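Local structure of acinetobacter secreted protease CpaA (Acinetobacter nosocomialis M2, 6O38) at residues I50-A55 / L72-G77; I213-G218 / I236-T241. The protein is a secreted zinc metalloprotease, probably exported by a type II secretion system with the help of its chaperone CpaB. All coordinates share one frame; numbering follows the deposited sequence.

How the contacts relate
The two contacts belong to different StcE-type beta-sandwich domains, and contact 1 is complete in the chain before the first residue of contact 2. Their centres are 42 Å apart and their nearest atoms about 22 Å, so neither touches the other. They nevertheless illustrate one plan. Strand 47-52 pairs in parallel with 22-27 and antiparallel with 79-85, just as 235-240 pairs with 210-215 and 266-272. Contact 2 captures the parallel pairing of that plan; contact 1 captures the place where the chain turns from strand 71-74 into the antiparallel partner. Both concern the beta-sandwich architecture and not the zinc site, whose ligands are His498, His502 and His508.

Contact 1: residues I50-A55 / L72-G77; sequences IRSSAA and LKINSG
Ser52 and Ile74 meet where the end of strand 47-52 packs against the turn leaving strand 71-74, a contact between the two sheets of a StcE-type beta-sandwich domain. The two strands belong to different sheets: 47-52 pairs with 79-85, whereas 71-74 lies beside 58-61. The turn 75-78 carries the chain across from one sheet to the other, and the end-to-end directions of 50-54 and 74-77 are 76° apart.

Between the sheets the contact is apolar and buried. Ile50 and Ile74 cross at about a right angle, with the CG2 methyl of Ile50 3.7 Å from CD1 of Ile74. The other branch of Ile74 is used one step further on: its CG2 lies 3.6 Å from CB of Ser52, and the side chain of Ile74 also touches Tyr80 of strand 79-85. Ser52 thus leans its methylene on Ile74 and on the carbonyl oxygen of Asn75.

At the outer end the backbone takes over. Gly77 N donates to Ser52 O over 2.7 Å, an almost straight bond (177° at the hydrogen) just before strand 79-85 begins, one residue out of step with the register in which Ile50 bonds to Tyr80. The turn has its own ties: Asn75 OD1 accepts from Lys73 NZ at 2.9 Å in the carbonyl plane, on a lone pair, and is shared with Ser57 OG. Ser76 lies across the loop after Ser52. With its OG anti to the backbone N (chi1 180°), the hydroxyl oxygen rests 3.5 Å from CA of Ser53 while Ser76 CB sits by the carbonyl oxygen of Ala54.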
loop_
_atom_site.group_PDB
_atom_site.type_symbol
_atom_site.label_atom_id
_atom_site.label_comp_id
_atom_site.label_asym_id
_atom_site.label_seq_id
_atom_site.Cartn_x
_atom_site.Cartn_y
_atom_site.Cartn_z
ATOM N N ILE A 50 -21.675 12.973 19.951
ATOM C CA ILE A 50 -22.233 12.189 18.855
ATOM C C ILE A 50 -22.782 10.890 19.428
ATOM O O ILE A 50 -22.044 10.116 20.051
ATOM C CB ILE A 50 -21.187 11.910 17.765
ATOM C CG1 ILE A 50 -20.597 13.218 17.238
ATOM C CG2 ILE A 50 -21.803 11.108 16.630
ATOM C CD1 ILE A 50 -19.510 13.023 16.202
ATOM N N ARG A 51 -24.075 10.653 19.220
ATOM C CA ARG A 51 -24.727 9.414 19.610
ATOM C C ARG A 51 -25.282 8.724 18.372
ATOM O O ARG A 51 -25.590 9.372 17.367
ATOM C CB ARG A 51 -25.859 9.661 20.614
ATOM C CG ARG A 51 -25.403 10.162 21.973
ATOM C CD ARG A 51 -26.590 10.338 22.908
ATOM N NE ARG A 51 -26.188 10.787 24.237
ATOM C CZ ARG A 51 -27.038 11.026 25.231
ATOM N NH1 ARG A 51 -26.587 11.434 26.409
ATOM N NH2 ARG A 51 -28.342 10.862 25.046
ATOM N N SER A 52 -25.411 7.401 18.450
ATOM C CA SER A 52 -25.908 6.628 17.321
ATOM C C SER A 52 -26.704 5.433 17.819
ATOM O O SER A 52 -26.224 4.669 18.661
ATOM C CB SER A 52 -24.756 6.154 16.428
ATOM O OG SER A 52 -25.235 5.328 15.379
ATOM N N SER A 53 -27.920 5.283 17.294
ATOM C CA SER A 53 -28.727 4.088 17.501
ATOM C C SER A 53 -29.098 3.425 16.181
ATOM O O SER A 53 -29.961 2.540 16.162
ATOM C CB SER A 53 -29.992 4.422 18.297
ATOM O OG SER A 53 -30.835 5.301 17.573
ATOM N N ALA A 54 -28.465 3.828 15.083
ATOM C CA ALA A 54 -28.797 3.305 13.768
ATOM C C ALA A 54 -28.144 1.949 13.539
ATOM O O ALA A 54 -27.082 1.642 14.091
ATOM C CB ALA A 54 -28.357 4.280 12.676
ATOM N N ALA A 55 -28.796 1.132 12.709
ATOM C CA ALA A 55 -28.233 -0.169 12.364
ATOM C C ALA A 55 -26.988 -0.030 11.499
ATOM O O ALA A 55 -26.087 -0.874 11.574
ATOM C CB ALA A 55 -29.282 -1.023 11.653
ATOM N N LEU A 72 -12.900 7.444 12.709
ATOM C CA LEU A 72 -13.564 6.805 13.837
ATOM C C LEU A 72 -14.789 6.047 13.346
ATOM O O LEU A 72 -15.628 6.609 12.635
ATOM C CB LEU A 72 -13.982 7.828 14.895
ATOM C CG LEU A 72 -12.913 8.407 15.821
ATOM C CD1 LEU A 72 -13.489 8.608 17.214
ATOM C CD2 LEU A 72 -11.672 7.529 15.861
ATOM N N LYS A 73 -14.890 4.778 13.731
ATOM C CA LYS A 73 -16.045 3.956 13.395
ATOM C C LYS A 73 -17.115 4.151 14.462
ATOM O O LYS A 73 -16.889 3.843 15.637
ATOM C CB LYS A 73 -15.647 2.484 13.285
ATOM C CG LYS A 73 -16.688 1.597 12.618
ATOM C CD LYS A 73 -16.186 0.165 12.500
ATOM C CE LYS A 73 -17.060 -0.666 11.570
ATOM N NZ LYS A 73 -18.448 -0.825 12.083
ATOM N N ILE A 74 -18.271 4.664 14.055
ATOM C CA ILE A 74 -19.384 4.922 14.961
ATOM C C ILE A 74 -20.405 3.807 14.792
ATOM O O ILE A 74 -20.932 3.598 13.693
ATOM C CB ILE A 74 -20.018 6.296 14.695
ATOM C CG1 ILE A 74 -19.006 7.414 14.955
ATOM C CG2 ILE A 74 -21.254 6.487 15.557
ATOM C CD1 ILE A 74 -19.558 8.804 14.721
ATOM N N ASN A 75 -20.685 3.093 15.877
ATOM C CA ASN A 75 -21.648 2.001 15.878
ATOM C C ASN A 75 -22.837 2.350 16.762
ATOM O O ASN A 75 -22.838 3.349 17.487
ATOM C CB ASN A 75 -20.994 0.698 16.352
ATOM C CG ASN A 75 -19.858 0.254 15.452
ATOM O OD1 ASN A 75 -20.084 -0.277 14.365
ATOM N ND2 ASN A 75 -18.627 0.465 15.904
ATOM N N SER A 76 -23.864 1.507 16.689
ATOM C CA SER A 76 -25.054 1.693 17.508
ATOM C C SER A 76 -24.700 1.518 18.980
ATOM O O SER A 76 -24.179 0.473 19.382
ATOM C CB SER A 76 -26.140 0.705 17.092
ATOM O OG SER A 76 -27.306 0.862 17.882
ATOM N N GLY A 77 -24.982 2.543 19.784
ATOM C CA GLY A 77 -24.667 2.534 21.195
ATOM C C GLY A 77 -23.438 3.333 21.575
ATOM O O GLY A 77 -23.191 3.522 22.773
#

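Contact 2: residues I213-G218 / I236-T241; sequences IAFGDG and IIIKST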
loop_
_atom_site.group_PDB
_atom_site.type_symbol
_atom_site.label_atom_id
_atom_site.label_comp_id
_atom_site.label_asym_id
_atom_site.label_seq_id
_atom_site.Cartn_x
_atom_site.Cartn_y
_atom_site.Cartn_z
ATOM N N ILE A 213 15.164 7.907 15.377
ATOM C CA ILE A 213 16.486 8.498 15.553
ATOM C C ILE A 213 16.687 9.551 14.472
ATOM O O ILE A 213 16.654 9.237 13.275
ATOM C CB ILE A 213 17.587 7.430 15.499
ATOM C CG1 ILE A 213 17.366 6.394 16.602
ATOM C CG2 ILE A 213 18.961 8.072 15.626
ATOM C CD1 ILE A 213 18.119 5.105 16.390
ATOM N N ALA A 214 16.902 10.794 14.890
ATOM C CA ALA A 214 17.004 11.925 13.978
ATOM C C ALA A 214 18.455 12.347 13.784
ATOM O O ALA A 214 19.222 12.444 14.746
ATOM C CB ALA A 214 16.186 13.110 14.492
ATOM N N PHE A 215 18.822 12.595 12.529
ATOM C CA PHE A 215 20.092 13.206 12.166
ATOM C C PHE A 215 19.838 14.614 11.644
ATOM O O PHE A 215 18.860 14.852 10.928
ATOM C CB PHE A 215 20.824 12.384 11.098
ATOM C CG PHE A 215 21.497 11.146 11.624
ATOM C CD1 PHE A 215 20.755 10.108 12.167
ATOM C CD2 PHE A 215 22.875 11.011 11.553
ATOM C CE1 PHE A 215 21.378 8.966 12.642
ATOM C CE2 PHE A 215 23.502 9.874 12.026
ATOM C CZ PHE A 215 22.752 8.849 12.569
ATOM N N GLY A 216 20.718 15.547 11.999
ATOM C CA GLY A 216 20.591 16.906 11.513
ATOM C C GLY A 216 21.906 17.647 11.613
ATOM O O GLY A 216 22.921 17.104 12.052
ATOM N N ASP A 217 21.882 18.906 11.184
ATOM C CA ASP A 217 23.047 19.762 11.356
ATOM C C ASP A 217 23.179 20.147 12.824
ATOM O O ASP A 217 22.222 20.619 13.443
ATOM C CB ASP A 217 22.936 21.004 10.476
ATOM C CG ASP A 217 23.117 20.691 9.002
ATOM O OD1 ASP A 217 23.708 19.636 8.684
ATOM O OD2 ASP A 217 22.675 21.502 8.161
ATOM N N GLY A 218 24.368 19.937 13.383
ATOM C CA GLY A 218 24.562 20.055 14.811
ATOM C C GLY A 218 24.100 18.855 15.607
ATOM O O GLY A 218 24.220 18.865 16.840
ATOM N N ILE A 236 12.810 0.551 14.447
ATOM C CA ILE A 236 13.688 1.710 14.532
ATOM C C ILE A 236 13.597 2.463 13.214
ATOM O O ILE A 236 13.860 1.891 12.150
ATOM C CB ILE A 236 15.147 1.317 14.826
ATOM C CG1 ILE A 236 15.276 0.743 16.237
ATOM C CG2 ILE A 236 16.071 2.512 14.644
ATOM C CD1 ILE A 236 16.684 0.323 16.589
ATOM N N ILE A 237 13.222 3.737 13.284
ATOM C CA ILE A 237 13.217 4.631 12.132
ATOM C C ILE A 237 14.402 5.575 12.267
ATOM O O ILE A 237 14.612 6.171 13.330
ATOM C CB ILE A 237 11.896 5.411 12.022
ATOM C CG1 ILE A 237 10.728 4.451 11.786
ATOM C CG2 ILE A 237 11.972 6.438 10.902
ATOM C CD1 ILE A 237 9.374 5.125 11.790
ATOM N N ILE A 238 15.177 5.705 11.194
ATOM C CA ILE A 238 16.336 6.588 11.153
ATOM C C ILE A 238 16.068 7.653 10.100
ATOM O O ILE A 238 15.862 7.332 8.922
ATOM C CB ILE A 238 17.632 5.819 10.853
ATOM C CG1 ILE A 238 17.849 4.723 11.900
ATOM C CG2 ILE A 238 18.819 6.766 10.822
ATOM C CD1 ILE A 238 19.113 3.919 11.698
ATOM N N LYS A 239 16.079 8.917 10.521
ATOM C CA LYS A 239 15.786 10.045 9.651
ATOM C C LYS A 239 16.957 11.016 9.657
ATOM O O LYS A 239 17.693 11.123 10.643
ATOM C CB LYS A 239 14.530 10.801 10.107
ATOM C CG LYS A 239 13.227 10.033 10.036
ATOM C CD LYS A 239 12.121 10.854 10.685
ATOM C CE LYS A 239 10.812 10.090 10.775
ATOM N NZ LYS A 239 9.736 10.925 11.384
ATOM N N SER A 240 17.128 11.723 8.543
ATOM C CA SER A 240 18.189 12.710 8.433
ATOM C C SER A 240 17.678 13.963 7.741
ATOM O O SER A 240 16.981 13.886 6.725
ATOM C CB SER A 240 19.396 12.162 7.665
ATOM O OG SER A 240 20.372 13.171 7.474
ATOM N N THR A 241 18.036 15.116 8.303
ATOM C CA THR A 241 17.957 16.395 7.613
ATOM C C THR A 241 19.330 17.045 7.515
ATOM O O THR A 241 19.433 18.207 7.102
ATOM C CB THR A 241 16.972 17.336 8.315
ATOM O OG1 THR A 241 17.426 17.597 9.650
ATOM C CG2 THR A 241 15.582 16.715 8.366
HETATM O O HOH W 1 18.984 19.918 9.899
#
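Strands 213-215 and 236-240 run parallel, their axes 4.5 Å apart and inclined by only 16°, with Ile213 beside Ile238, Ala214 beside Lys239 and Phe215 beside Ser240. The bonding zigzags as a parallel ladder should: Ile213 N gives to Ile237 O, Lys239 N to Ile213 O, Phe215 N to Lys239 O and Thr241 N to Phe215 O. This last rung, 2.8 Å from Thr241 N to Phe215 O, carries the ladder one residue past strand 236-240.

On one face Ile213, Phe215, Ile238 and Ser240 build a mostly apolar surface. The CD1 methyl of Ile213 reaches CG2 of Ile236 at 3.7 Å, the two side chains crossing at a slant. Phe215 and Ile238 lie side by side and point the same way, with Phe215 CE1 3.8 Å from Ile238 CG2. The CG of Phe215 stands anti to its carbonyl carbon (chi1 -77°), which tips the ring back toward the start of its strand and beside the methyl of the neighbouring one. Lys239 O lies at the ring edge, near its plane, 3.6 Å from Phe215 CD1. Phe224 and Leu261 add further apolar contacts on this face, and Ser240 sets its CB against that of Phe215, while its OG bonds to Ala242 N.

Ala214 and Lys239 occupy the other face, where the extended lysine leads away to a salt bridge with Glu212. Beyond the ladder, water 1 lies 2.8 Å from Thr241 OG1 and weakly accepts from Asp217 N, linking the two departing loops. Parallel neighbours joined by a helix-free connection, with one face buried against Phe224 and Leu261 and the Ala214 and Lys239 face partly exposed, are consistent with the StcE-type beta-sandwich domain to which both strands belong.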